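Local coordinates for transferrin binding protein B (Actinobacillus suis, PDB 3PQU), which is a surface lipoprotein of the outer membrane that binds host transferrin, probably as the first capture step in iron acquisition, at residues Gly124-Glu129 against Asp150-Tyr155; Ala46-Arg51 against Asn199-Ser204; Asn374-Lys379 against Ile454-Asn459; Asp357-Ile362 against Tyr399-Gln404. All blocks are in the same frame, centred on the assembly; numbering follows the deposited sequence. Where two conformers were deposited one is given.

Contact 1: residues Gly124-Glu129 against Asp150-Tyr155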
loop_
_atom_site.group_PDB
_atom_site.type_symbol
_atom_site.label_atom_id
_atom_site.label_comp_id
_atom_site.label_asym_id
_atom_site.label_seq_id
_atom_site.Cartn_x
_atom_site.Cartn_y
_atom_site.Cartn_z
ATOM N N GLY A 124 7.821 5.366 -13.353
ATOM C CA GLY A 124 8.140 5.777 -14.712
ATOM C C GLY A 124 8.397 4.564 -15.584
ATOM O O GLY A 124 7.480 3.856 -16.005
ATOM N N TYR A 125 9.670 4.310 -15.850
ATOM C CA TYR A 125 10.026 3.293 -16.821
ATOM C C TYR A 125 11.434 2.778 -16.563
ATOM O O TYR A 125 12.259 3.425 -15.903
ATOM C CB TYR A 125 9.905 3.849 -18.247
ATOM C CG TYR A 125 10.601 5.187 -18.428
ATOM C CD1 TYR A 125 11.998 5.269 -18.508
ATOM C CD2 TYR A 125 9.870 6.369 -18.501
ATOM C CE1 TYR A 125 12.657 6.519 -18.658
ATOM C CE2 TYR A 125 10.513 7.622 -18.659
ATOM C CZ TYR A 125 11.912 7.675 -18.740
ATOM O OH TYR A 125 12.553 8.884 -18.881
ATOM N N VAL A 126 11.669 1.576 -17.059
ATOM C CA VAL A 126 12.982 0.963 -17.026
ATOM C C VAL A 126 13.066 0.169 -18.319
ATOM O O VAL A 126 12.135 -0.558 -18.668
ATOM C CB VAL A 126 13.136 0.086 -15.777
ATOM C CG1 VAL A 126 11.871 -0.755 -15.549
ATOM C CG2 VAL A 126 14.386 -0.765 -15.855
ATOM N N PHE A 127 14.147 0.343 -19.064
ATOM C CA PHE A 127 14.165 -0.249 -20.398
ATOM C C PHE A 127 15.545 -0.402 -21.019
ATOM O O PHE A 127 16.514 0.253 -20.607
ATOM C CB PHE A 127 13.263 0.579 -21.327
ATOM C CG PHE A 127 13.887 1.887 -21.774
ATOM C CD1 PHE A 127 14.550 1.974 -22.992
ATOM C CD2 PHE A 127 13.821 3.022 -20.964
ATOM C CE1 PHE A 127 15.154 3.182 -23.398
ATOM C CE2 PHE A 127 14.400 4.224 -21.359
ATOM C CZ PHE A 127 15.069 4.309 -22.580
ATOM N N ASP A 128 15.610 -1.294 -22.005
ATOM C CA ASP A 128 16.775 -1.476 -22.861
ATOM C C ASP A 128 16.430 -0.759 -24.167
ATOM O O ASP A 128 15.395 -1.022 -24.773
ATOM C CB ASP A 128 17.026 -2.980 -23.088
ATOM C CG ASP A 128 18.274 -3.267 -23.922
ATOM O OD1 ASP A 128 18.617 -2.470 -24.807
ATOM O OD2 ASP A 128 18.909 -4.316 -23.724
ATOM N N GLU A 129 17.266 0.174 -24.590
ATOM C CA GLU A 129 16.955 0.959 -25.788
ATOM C C GLU A 129 16.791 0.090 -27.040
ATOM O O GLU A 129 16.021 0.426 -27.934
ATOM C CB GLU A 129 18.067 1.971 -26.057
ATOM C CG GLU A 129 17.888 2.775 -27.316
ATOM C CD GLU A 129 18.998 3.805 -27.496
ATOM O OE1 GLU A 129 19.292 4.543 -26.531
ATOM O OE2 GLU A 129 19.579 3.882 -28.601
ATOM N N ASP A 150 12.727 -2.364 -25.123
ATOM C CA ASP A 150 12.166 -3.458 -24.339
ATOM C C ASP A 150 12.210 -3.057 -22.888
ATOM O O ASP A 150 13.284 -2.753 -22.372
ATOM C CB ASP A 150 12.990 -4.745 -24.503
ATOM C CG ASP A 150 12.312 -5.945 -23.863
ATOM O OD1 ASP A 150 12.985 -6.770 -23.210
ATOM O OD2 ASP A 150 11.085 -6.049 -24.009
ATOM N N GLY A 151 11.057 -3.048 -22.218
ATOM C CA GLY A 151 11.052 -2.632 -20.827
ATOM C C GLY A 151 9.663 -2.531 -20.251
ATOM O O GLY A 151 8.746 -3.173 -20.765
ATOM N N TYR A 152 9.509 -1.696 -19.218
ATOM C CA TYR A 152 8.290 -1.654 -18.419
ATOM C C TYR A 152 7.912 -0.238 -18.019
ATOM O O TYR A 152 8.774 0.630 -17.848
ATOM C CB TYR A 152 8.501 -2.475 -17.149
ATOM C CG TYR A 152 8.893 -3.903 -17.405
ATOM C CD1 TYR A 152 7.955 -4.930 -17.344
ATOM C CD2 TYR A 152 10.203 -4.228 -17.735
ATOM C CE1 TYR A 152 8.322 -6.263 -17.591
ATOM C CE2 TYR A 152 10.578 -5.543 -17.987
ATOM C CZ TYR A 152 9.637 -6.551 -17.916
ATOM O OH TYR A 152 10.028 -7.843 -18.172
ATOM N N ILE A 153 6.618 -0.010 -17.870
ATOM C CA ILE A 153 6.117 1.208 -17.230
ATOM C C ILE A 153 5.659 0.760 -15.845
ATOM O O ILE A 153 5.059 -0.302 -15.717
ATOM C CB ILE A 153 4.933 1.774 -17.999
ATOM C CG1 ILE A 153 5.318 2.017 -19.486
ATOM C CG2 ILE A 153 4.404 3.041 -17.321
ATOM C CD1 ILE A 153 6.540 2.947 -19.715
ATOM N N TYR A 154 5.937 1.530 -14.803
ATOM C CA TYR A 154 5.568 1.061 -13.473
ATOM C C TYR A 154 5.446 2.194 -12.465
ATOM O O TYR A 154 5.892 3.315 -12.712
ATOM C CB TYR A 154 6.611 0.055 -12.961
ATOM C CG TYR A 154 7.855 0.749 -12.404
ATOM C CD1 TYR A 154 8.046 0.896 -11.021
ATOM C CD2 TYR A 154 8.798 1.304 -13.248
ATOM C CE1 TYR A 154 9.174 1.546 -10.512
ATOM C CE2 TYR A 154 9.931 1.962 -12.749
ATOM C CZ TYR A 154 10.098 2.083 -11.383
ATOM O OH TYR A 154 11.206 2.725 -10.890
ATOM N N TYR A 155 4.863 1.871 -11.317
ATOM C CA TYR A 155 5.100 2.645 -10.110
ATOM C C TYR A 155 5.261 1.675 -8.951
ATOM O O TYR A 155 4.726 0.566 -8.968
ATOM C CB TYR A 155 3.963 3.681 -9.833
ATOM C CG TYR A 155 2.705 3.109 -9.180
ATOM C CD1 TYR A 155 2.604 2.997 -7.794
ATOM C CD2 TYR A 155 1.617 2.697 -9.951
ATOM C CE1 TYR A 155 1.446 2.476 -7.192
ATOM C CE2 TYR A 155 0.466 2.170 -9.361
ATOM C CZ TYR A 155 0.389 2.062 -7.975
ATOM O OH TYR A 155 -0.755 1.556 -7.373
#
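Val126 and Tyr152 face each other as a hydrogen-bonded pair in the antiparallel sheet of the N-lobe handle, where strand 121-128 runs beside strand 150-157. Six backbone bonds tie the two segments together, in the pairs Gly124-Tyr154, Val126-Tyr152 and Asp128-Asp150; the shortest, Asp128 N to Asp150 O at 2.8 Å, is also nearly straight. The strands draw closest where Phe127 meets Gly151, with CA atoms 3.9 Å apart. Gly151 has no CB, which lets Phe127 CB settle 3.9 Å from Gly151 CA.

On the face carrying Tyr125 and Phe127 the packing is patchier. Both rings lead away from the partner strand toward Ile205, and what stays near it is the two CB atoms, Tyr125 CB touching Ile153 CD1 at 3.8 Å. On the other face Val126 and Tyr152 run alongside each other in one direction, Val126 CG1 4.1 Å from Tyr152 CB, with Leu91 and Leu94 of helix 91-97 over the valine. Tyr152 is the partly exposed residue here, its ring stacked with His90. The aspartates at the far end point their carboxylates to outside partners, Asp128 to Thr98 and Ser100, Asp150 to Lys97 in a salt bridge. At the Gly124 end, chi1 of 80° puts Tyr154 CG between the backbone N and the carbonyl carbon, which brings the ring over Gly124, whose N sits 4.0 Å above the ring plane, toward the rim.

Contact 2: residues Ala46-Arg51 against Asn199-Ser204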
loop_
_atom_site.group_PDB
_atom_site.type_symbol
_atom_site.label_atom_id
_atom_site.label_comp_id
_atom_site.label_asym_id
_atom_site.label_seq_id
_atom_site.Cartn_x
_atom_site.Cartn_y
_atom_site.Cartn_z
ATOM N N ALA A 46 3.647 -2.737 -16.202
ATOM C CA ALA A 46 3.237 -3.369 -17.457
ATOM C C ALA A 46 4.370 -3.310 -18.473
ATOM O O ALA A 46 5.066 -2.314 -18.593
ATOM C CB ALA A 46 1.995 -2.706 -18.038
ATOM N N LYS A 47 4.516 -4.390 -19.212
ATOM C CA LYS A 47 5.501 -4.484 -20.280
ATOM C C LYS A 47 5.156 -3.547 -21.439
ATOM O O LYS A 47 3.992 -3.376 -21.783
ATOM C CB LYS A 47 5.551 -5.933 -20.775
ATOM C CG LYS A 47 6.604 -6.226 -21.835
ATOM C CD LYS A 47 6.836 -7.731 -21.907
ATOM C CE LYS A 47 8.076 -8.094 -22.705
ATOM N NZ LYS A 47 8.406 -9.536 -22.510
ATOM N N ILE A 48 6.173 -2.951 -22.044
ATOM C CA ILE A 48 5.979 -2.088 -23.222
ATOM C C ILE A 48 5.675 -2.973 -24.438
ATOM O O ILE A 48 6.483 -3.842 -24.773
ATOM C CB ILE A 48 7.260 -1.201 -23.483
ATOM C CG1 ILE A 48 7.501 -0.228 -22.304
ATOM C CG2 ILE A 48 7.138 -0.404 -24.795
ATOM C CD1 ILE A 48 8.866 0.567 -22.376
ATOM N N PRO A 49 4.505 -2.786 -25.087
ATOM C CA PRO A 49 4.151 -3.663 -26.224
ATOM C C PRO A 49 5.058 -3.480 -27.439
ATOM O O PRO A 49 5.502 -2.354 -27.727
ATOM C CB PRO A 49 2.709 -3.238 -26.569
ATOM C CG PRO A 49 2.151 -2.721 -25.270
ATOM C CD PRO A 49 3.342 -1.992 -24.633
ATOM N N ARG A 50 5.329 -4.594 -28.127
ATOM C CA ARG A 50 6.249 -4.675 -29.272
ATOM C C ARG A 50 5.563 -5.559 -30.294
ATOM O O ARG A 50 5.106 -6.638 -29.951
ATOM C CB ARG A 50 7.564 -5.357 -28.840
ATOM C CG ARG A 50 8.561 -4.466 -28.079
ATOM C CD ARG A 50 9.318 -5.227 -26.995
ATOM N NE ARG A 50 10.180 -6.314 -27.479
ATOM C CZ ARG A 50 11.414 -6.143 -27.944
ATOM N NH1 ARG A 50 11.951 -4.926 -28.025
ATOM N NH2 ARG A 50 12.113 -7.187 -28.352
ATOM N N ARG A 51 5.493 -5.125 -31.547
ATOM C CA ARG A 51 4.806 -5.935 -32.566
ATOM C C ARG A 51 5.632 -7.156 -32.958
ATOM O O ARG A 51 6.844 -7.067 -33.079
ATOM C CB ARG A 51 4.492 -5.113 -33.814
ATOM C CG ARG A 51 3.552 -5.830 -34.793
ATOM C CD ARG A 51 3.100 -4.884 -35.881
ATOM N NE ARG A 51 4.215 -4.386 -36.690
ATOM C CZ ARG A 51 4.645 -4.987 -37.796
ATOM N NH1 ARG A 51 4.069 -6.109 -38.198
ATOM N NH2 ARG A 51 5.658 -4.483 -38.486
ATOM N N ASN A 199 5.550 -0.353 -34.575
ATOM C CA ASN A 199 6.367 -1.537 -34.289
ATOM C C ASN A 199 6.622 -1.652 -32.787
ATOM O O ASN A 199 6.825 -2.747 -32.259
ATOM C CB ASN A 199 7.693 -1.471 -35.038
ATOM C CG ASN A 199 7.556 -1.827 -36.522
ATOM O OD1 ASN A 199 6.486 -2.212 -36.990
ATOM N ND2 ASN A 199 8.654 -1.717 -37.254
ATOM N N VAL A 200 6.636 -0.498 -32.129
ATOM C CA VAL A 200 6.887 -0.395 -30.693
ATOM C C VAL A 200 5.899 0.636 -30.184
ATOM O O VAL A 200 5.541 1.553 -30.916
ATOM C CB VAL A 200 8.359 0.023 -30.411
ATOM C CG1 VAL A 200 8.609 0.260 -28.911
ATOM C CG2 VAL A 200 9.329 -1.042 -30.953
ATOM N N ALA A 201 5.419 0.460 -28.951
ATOM C CA ALA A 201 4.380 1.322 -28.418
ATOM C C ALA A 201 4.891 2.762 -28.364
ATOM O O ALA A 201 6.092 2.994 -28.189
ATOM C CB ALA A 201 3.957 0.850 -27.016
ATOM N N ALA A 202 3.987 3.724 -28.508
ATOM C CA ALA A 202 4.340 5.105 -28.202
ATOM C C ALA A 202 4.369 5.199 -26.669
ATOM O O ALA A 202 3.417 4.783 -26.001
ATOM C CB ALA A 202 3.311 6.056 -28.778
ATOM N N THR A 203 5.453 5.740 -26.118
ATOM C CA THR A 203 5.638 5.793 -24.668
ATOM C C THR A 203 6.159 7.178 -24.259
ATOM O O THR A 203 6.587 7.982 -25.112
ATOM C CB THR A 203 6.722 4.784 -24.202
ATOM O OG1 THR A 203 7.984 5.185 -24.742
ATOM C CG2 THR A 203 6.410 3.333 -24.631
ATOM N N SER A 204 6.204 7.437 -22.953
ATOM C CA SER A 204 6.823 8.674 -22.466
ATOM C C SER A 204 8.331 8.646 -22.711
ATOM O O SER A 204 8.994 9.665 -22.527
ATOM C CB SER A 204 6.546 8.913 -20.974
ATOM O OG SER A 204 6.719 7.709 -20.260
HETATM O O HOH W 1 8.911 -5.099 -32.728
#
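This is a buried contact between two antiparallel pieces of chain, joining the chain just past handle strand 43-47 to the long loop that follows strand 170-183 of the N-lobe barrel. A single backbone bridge at Arg50 and Val200 sets the pairing. Ala201 N donates to Pro49 O on one side of it, and Arg51 N reaches Asn199 O at 2.8 Å, almost straight, on the other.

The apolar end is built on Ile48. Its CG2 lies 3.8 Å from Thr203 CG2, the two side chains roughly perpendicular, and also touches Ala201 CB. Pro49 CD rests on that alanine methyl, while Thr179 of the barrel strand packs against Pro49, Ala201 and Thr203.

At the polar end the bend of Arg51 at chi3 (62°) turns its guanidinium edge-on to Asn199 OD1. NH2 bonds to this oxygen at 2.8 Å and NE at 3.2 Å, both from the same face of the amide. OD1 lies in the guanidinium plane, although the planes are 39° apart. A water donates to Arg51 O and Asn199 O. NH1 bonds to Asp67 O, and since this oxygen and Asn199 OD1 are neutral, the arginine's positive charge is probably stabilised in part by amide and carbonyl dipoles.

Contact 3: residues Asn374-Lys379 against Ile454-Asn459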
loop_
_atom_site.group_PDB
_atom_site.type_symbol
_atom_site.label_atom_id
_atom_site.label_comp_id
_atom_site.label_asym_id
_atom_site.label_seq_id
_atom_site.Cartn_x
_atom_site.Cartn_y
_atom_site.Cartn_z
ATOM N N ASN A 374 -16.121 -18.689 12.798
ATOM C CA ASN A 374 -15.935 -18.825 14.242
ATOM C C ASN A 374 -15.647 -17.505 14.955
ATOM O O ASN A 374 -15.461 -16.466 14.316
ATOM C CB ASN A 374 -14.814 -19.822 14.533
ATOM C CG ASN A 374 -15.157 -21.225 14.086
ATOM O OD1 ASN A 374 -16.300 -21.662 14.212
ATOM N ND2 ASN A 374 -14.167 -21.943 13.567
ATOM N N PHE A 375 -15.616 -17.555 16.285
ATOM C CA PHE A 375 -15.263 -16.391 17.090
ATOM C C PHE A 375 -13.867 -15.904 16.734
ATOM O O PHE A 375 -13.662 -14.721 16.492
ATOM C CB PHE A 375 -15.331 -16.707 18.581
ATOM C CG PHE A 375 -14.828 -15.593 19.454
ATOM C CD1 PHE A 375 -15.589 -14.450 19.642
ATOM C CD2 PHE A 375 -13.592 -15.684 20.077
ATOM C CE1 PHE A 375 -15.132 -13.420 20.442
ATOM C CE2 PHE A 375 -13.126 -14.658 20.882
ATOM C CZ PHE A 375 -13.898 -13.523 21.066
ATOM N N LYS A 376 -12.906 -16.821 16.732
ATOM C CA LYS A 376 -11.599 -16.547 16.153
ATOM C C LYS A 376 -11.300 -17.663 15.159
ATOM O O LYS A 376 -11.746 -18.794 15.343
ATOM C CB LYS A 376 -10.516 -16.402 17.228
ATOM C CG LYS A 376 -9.992 -17.689 17.833
ATOM C CD LYS A 376 -8.940 -17.374 18.899
ATOM C CE LYS A 376 -8.201 -18.618 19.378
ATOM N NZ LYS A 376 -7.321 -18.305 20.540
ATOM N N ASN A 377 -10.573 -17.337 14.095
ATOM C CA ASN A 377 -10.405 -18.259 12.980
ATOM C C ASN A 377 -8.954 -18.394 12.562
ATOM O O ASN A 377 -8.218 -17.413 12.522
ATOM C CB ASN A 377 -11.254 -17.787 11.796
ATOM C CG ASN A 377 -12.722 -17.659 12.159
ATOM O OD1 ASN A 377 -13.479 -18.625 12.066
ATOM N ND2 ASN A 377 -13.128 -16.468 12.596
ATOM N N SER A 378 -8.545 -19.618 12.253
ATOM C CA SER A 378 -7.184 -19.868 11.803
ATOM C C SER A 378 -7.106 -19.945 10.281
ATOM O O SER A 378 -7.949 -20.567 9.634
ATOM C CB SER A 378 -6.649 -21.159 12.420
ATOM O OG SER A 378 -5.353 -21.446 11.926
ATOM N N LYS A 379 -6.087 -19.310 9.718
ATOM C CA LYS A 379 -5.870 -19.328 8.281
ATOM C C LYS A 379 -4.471 -19.851 7.979
ATOM O O LYS A 379 -3.497 -19.456 8.625
ATOM C CB LYS A 379 -6.035 -17.923 7.697
ATOM C CG LYS A 379 -7.349 -17.243 8.048
ATOM C CD LYS A 379 -8.544 -17.958 7.436
ATOM C CE LYS A 379 -9.833 -17.204 7.734
ATOM N NZ LYS A 379 -11.002 -17.823 7.055
ATOM N N ILE A 454 1.280 -17.945 28.303
ATOM C CA ILE A 454 0.540 -17.381 27.184
ATOM C C ILE A 454 -0.891 -17.014 27.554
ATOM O O ILE A 454 -1.457 -17.543 28.508
ATOM C CB ILE A 454 0.538 -18.328 25.960
ATOM C CG1 ILE A 454 -0.008 -19.705 26.335
ATOM C CG2 ILE A 454 1.932 -18.457 25.386
ATOM C CD1 ILE A 454 -1.513 -19.807 26.281
ATOM N N ALA A 455 -1.458 -16.086 26.794
ATOM C CA ALA A 455 -2.875 -15.778 26.876
ATOM C C ALA A 455 -3.469 -16.044 25.501
ATOM O O ALA A 455 -2.905 -15.631 24.488
ATOM C CB ALA A 455 -3.080 -14.340 27.278
ATOM N N GLU A 456 -4.595 -16.747 25.466
ATOM C CA GLU A 456 -5.214 -17.137 24.206
ATOM C C GLU A 456 -6.624 -16.571 24.098
ATOM O O GLU A 456 -7.459 -16.784 24.973
ATOM C CB GLU A 456 -5.232 -18.662 24.065
ATOM C CG GLU A 456 -3.850 -19.298 23.991
ATOM C CD GLU A 456 -3.508 -19.802 22.601
ATOM O OE1 GLU A 456 -4.329 -20.541 22.018
ATOM O OE2 GLU A 456 -2.415 -19.463 22.096
ATOM N N ALA A 457 -6.881 -15.843 23.018
ATOM C CA ALA A 457 -8.166 -15.184 22.832
ATOM C C ALA A 457 -9.328 -16.165 22.930
ATOM O O ALA A 457 -9.269 -17.260 22.377
ATOM C CB ALA A 457 -8.193 -14.470 21.497
ATOM N N ASP A 458 -10.380 -15.768 23.640
ATOM C CA ASP A 458 -11.596 -16.574 23.728
ATOM C C ASP A 458 -12.809 -15.696 24.000
ATOM O O ASP A 458 -12.676 -14.490 24.202
ATOM C CB ASP A 458 -11.464 -17.664 24.799
ATOM C CG ASP A 458 -11.409 -17.101 26.212
ATOM O OD1 ASP A 458 -10.894 -17.801 27.110
ATOM O OD2 ASP A 458 -11.881 -15.967 26.430
ATOM N N ASN A 459 -13.990 -16.305 24.006
ATOM C CA ASN A 459 -15.232 -15.571 24.237
ATOM C C ASN A 459 -15.899 -15.883 25.577
ATOM O O ASN A 459 -17.069 -15.554 25.785
ATOM C CB ASN A 459 -16.220 -15.815 23.093
ATOM C CG ASN A 459 -16.390 -17.293 22.772
ATOM O OD1 ASN A 459 -15.714 -18.151 23.348
ATOM N ND2 ASN A 459 -17.294 -17.596 21.845
#
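Lys376 and Phe375 reach from the C-lobe handle to the loop after barrel strand 452-455, a surface contact. The lysine chain runs extended beyond CG, carrying NZ to Ala457 O at 2.9 Å, in the carbonyl plane and on a lone pair. Glu456 OE1 stands 4.0 Å from the same NZ, too far for a salt bridge, and its OE2 is weakly bonded to Gln404.

Two backbone donors of the loop are satisfied within the barrel: Ala457 N by Asp444 OD1 and Asp458 N by Thr442 OG1. Asn377 ties back to Asn374, its OD1 taking Asn374 N on a lone pair at 2.7 Å and its ND2 giving to Asn374 O from above the carbonyl plane.

The Phe375 ring packs on the backbone and the asparagine, its CE2 3.3 Å from Asp458 C. With CG anti to the backbone N (chi1 173°), it presents one ring face to Asn459, whose CB sits 3.6 Å from the centroid and 6° off the normal, a CH-pi contact. The amide stacks on the ring, planes 26° apart. The one hydrogen bond across the contact is thus a charged donor on a neutral carbonyl, set beside a ring-on-amide stack and probably favoured electrostatically by the nearby glutamate.

Contact 4: residues Asp357-Ile362 against Tyr399-Gln404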
loop_
_atom_site.group_PDB
_atom_site.type_symbol
_atom_site.label_atom_id
_atom_site.label_comp_id
_atom_site.label_asym_id
_atom_site.label_seq_id
_atom_site.Cartn_x
_atom_site.Cartn_y
_atom_site.Cartn_z
ATOM N N ASP A 357 -7.931 -1.610 5.348
ATOM C CA ASP A 357 -8.807 -2.721 5.714
ATOM C C ASP A 357 -8.124 -3.614 6.749
ATOM O O ASP A 357 -7.201 -4.361 6.421
ATOM C CB ASP A 357 -9.195 -3.521 4.468
ATOM C CG ASP A 357 -10.189 -4.640 4.771
ATOM O OD1 ASP A 357 -10.509 -4.858 5.956
ATOM O OD2 ASP A 357 -10.645 -5.303 3.812
ATOM N N ALA A 358 -8.585 -3.531 7.998
ATOM C CA ALA A 358 -7.964 -4.245 9.113
ATOM C C ALA A 358 -8.244 -5.743 9.087
ATOM O O ALA A 358 -7.620 -6.503 9.822
ATOM C CB ALA A 358 -8.418 -3.646 10.459
ATOM N N SER A 359 -9.174 -6.169 8.238
ATOM C CA SER A 359 -9.537 -7.579 8.165
ATOM C C SER A 359 -8.756 -8.362 7.099
ATOM O O SER A 359 -9.073 -9.513 6.809
ATOM C CB SER A 359 -11.050 -7.742 7.962
ATOM O OG SER A 359 -11.774 -7.180 9.053
ATOM N N VAL A 360 -7.738 -7.746 6.512
ATOM C CA VAL A 360 -6.831 -8.499 5.648
ATOM C C VAL A 360 -5.388 -8.300 6.081
ATOM O O VAL A 360 -4.977 -7.179 6.402
ATOM C CB VAL A 360 -6.980 -8.135 4.140
ATOM C CG1 VAL A 360 -8.419 -8.348 3.673
ATOM C CG2 VAL A 360 -6.550 -6.718 3.885
ATOM N N LEU A 361 -4.628 -9.393 6.111
ATOM C CA LEU A 361 -3.184 -9.310 6.297
ATOM C C LEU A 361 -2.505 -9.337 4.937
ATOM O O LEU A 361 -2.802 -10.196 4.110
ATOM C CB LEU A 361 -2.682 -10.489 7.122
ATOM C CG LEU A 361 -2.557 -10.323 8.625
ATOM C CD1 LEU A 361 -1.974 -11.595 9.218
ATOM C CD2 LEU A 361 -1.673 -9.132 8.950
ATOM N N ILE A 362 -1.588 -8.405 4.703
ATOM C CA ILE A 362 -0.911 -8.336 3.419
ATOM C C ILE A 362 0.463 -8.971 3.556
ATOM O O ILE A 362 1.293 -8.492 4.313
ATOM C CB ILE A 362 -0.717 -6.886 2.937
ATOM C CG1 ILE A 362 -1.958 -6.027 3.223
ATOM C CG2 ILE A 362 -0.338 -6.876 1.463
ATOM C CD1 ILE A 362 -2.942 -5.932 2.070
ATOM N N TYR A 399 -14.094 -3.531 12.916
ATOM C CA TYR A 399 -13.181 -2.515 12.383
ATOM C C TYR A 399 -11.745 -2.705 12.848
ATOM O O TYR A 399 -10.912 -1.820 12.687
ATOM C CB TYR A 399 -13.694 -1.111 12.737
ATOM C CG TYR A 399 -15.033 -0.842 12.106
ATOM C CD1 TYR A 399 -15.117 -0.380 10.804
ATOM C CD2 TYR A 399 -16.216 -1.094 12.792
ATOM C CE1 TYR A 399 -16.333 -0.159 10.199
ATOM C CE2 TYR A 399 -17.446 -0.878 12.194
ATOM C CZ TYR A 399 -17.492 -0.406 10.896
ATOM O OH TYR A 399 -18.693 -0.175 10.278
ATOM N N MET A 400 -11.472 -3.862 13.438
ATOM C CA MET A 400 -10.130 -4.204 13.891
ATOM C C MET A 400 -9.974 -5.716 13.967
ATOM O O MET A 400 -10.958 -6.452 14.028
ATOM C CB MET A 400 -9.859 -3.602 15.278
ATOM C CG MET A 400 -10.725 -4.182 16.399
ATOM S SD MET A 400 -10.142 -3.681 18.047
ATOM C CE MET A 400 -8.596 -4.595 18.136
ATOM N N LYS A 401 -8.730 -6.173 13.957
ATOM C CA LYS A 401 -8.426 -7.564 14.238
ATOM C C LYS A 401 -7.109 -7.615 14.997
ATOM O O LYS A 401 -6.277 -6.708 14.896
ATOM C CB LYS A 401 -8.290 -8.380 12.941
ATOM C CG LYS A 401 -9.554 -8.525 12.117
ATOM C CD LYS A 401 -10.642 -9.306 12.842
ATOM C CE LYS A 401 -11.954 -9.184 12.071
ATOM N NZ LYS A 401 -13.099 -9.808 12.769
ATOM N N PHE A 402 -6.930 -8.679 15.761
ATOM C CA PHE A 402 -5.638 -8.994 16.343
ATOM C C PHE A 402 -5.507 -10.507 16.426
ATOM O O PHE A 402 -6.482 -11.234 16.244
ATOM C CB PHE A 402 -5.475 -8.349 17.720
ATOM C CG PHE A 402 -6.444 -8.861 18.764
ATOM C CD1 PHE A 402 -6.075 -9.871 19.640
ATOM C CD2 PHE A 402 -7.721 -8.331 18.871
ATOM C CE1 PHE A 402 -6.961 -10.338 20.604
ATOM C CE2 PHE A 402 -8.618 -8.800 19.833
ATOM C CZ PHE A 402 -8.237 -9.800 20.700
ATOM N N GLY A 403 -4.303 -10.988 16.686
ATOM C CA GLY A 403 -4.119 -12.415 16.835
ATOM C C GLY A 403 -2.673 -12.838 16.785
ATOM O O GLY A 403 -1.773 -12.046 17.072
ATOM N N GLN A 404 -2.460 -14.098 16.422
ATOM C CA GLN A 404 -1.124 -14.650 16.319
ATOM C C GLN A 404 -0.771 -14.871 14.861
ATOM O O GLN A 404 -1.646 -15.098 14.021
ATOM C CB GLN A 404 -1.055 -15.978 17.060
ATOM C CG GLN A 404 -1.841 -16.008 18.344
ATOM C CD GLN A 404 -1.946 -17.411 18.907
ATOM O OE1 GLN A 404 -0.954 -18.135 18.988
ATOM N NE2 GLN A 404 -3.153 -17.805 19.292
#
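Ala358 and Ser359 rest on the start of strand 400-409 through van der Waals contact, with no hydrogen bond crossing between the two segments. The methyl of Ala358 points at the opposing backbone and settles against it, CB lying 3.8 Å from Tyr399 O and 3.9 Å from Met400 CA. The other half of the packing is made by Lys401, whose aliphatic chain runs past the turn: its CG is 3.6 Å from Ala358 O, and its CE comes equally near to Ser359 OG. Chi1 (-66°) sets CG against Ala358 O, and the bend at chi2 (-64°) turns the rest of the chain so that CE passes Ser359 OG while NZ continues beyond it.

The residues 357-360 form a type I beta turn leading into strand 360-363, which pairs with 366-369 in a small two-stranded sheet. The turn sits against the larger curled sheet of the C-lobe handle, where strand 400-409 lies between strands 386-393 and 413-424.

Hydrogen bonds act inside the turn and outward from the contact. Asp357 OD1 takes the backbone N of Ser359 at 3.0 Å, an Asx turn, with the donor above the carboxylate plane; the backbone bond from Val360 N to Asp357 O is weak. Gln422 of the neighbouring strand 413-424 gives its side-chain NE2 to Ala358 O and Val360 O, and Glu424 accepts from Ala358 N, so the backbone of the turn is held by side chains of that strand. The buried lysine has its ammonium bonded to two backbone carbonyls, Cys394 O and Leu397 O, in the loop just ahead of its own strand.

Overall arrangement
The four contacts fall into two groups on opposite sides of the chain's centre, one in each lobe. Contacts 1 and 2 have centres 10 Å apart and both reach the N-lobe handle sheet, in which strands 43-47 and 150-157 are neighbours; along the chain contact 1 is nested inside the loop that contact 2 closes. Contacts 3 and 4 lie 13 Å apart, centre to centre, each with one segment on the C-lobe handle sheet (strands 376-383 and 400-409), and their segments alternate in sequence. Between the lobes the centres are 35 to 51 Å apart. Contacts 2 and 3 join a handle to its barrel, whereas contacts 1 and 4 lie within a handle, consistent with two lobes, each built of a handle and a barrel.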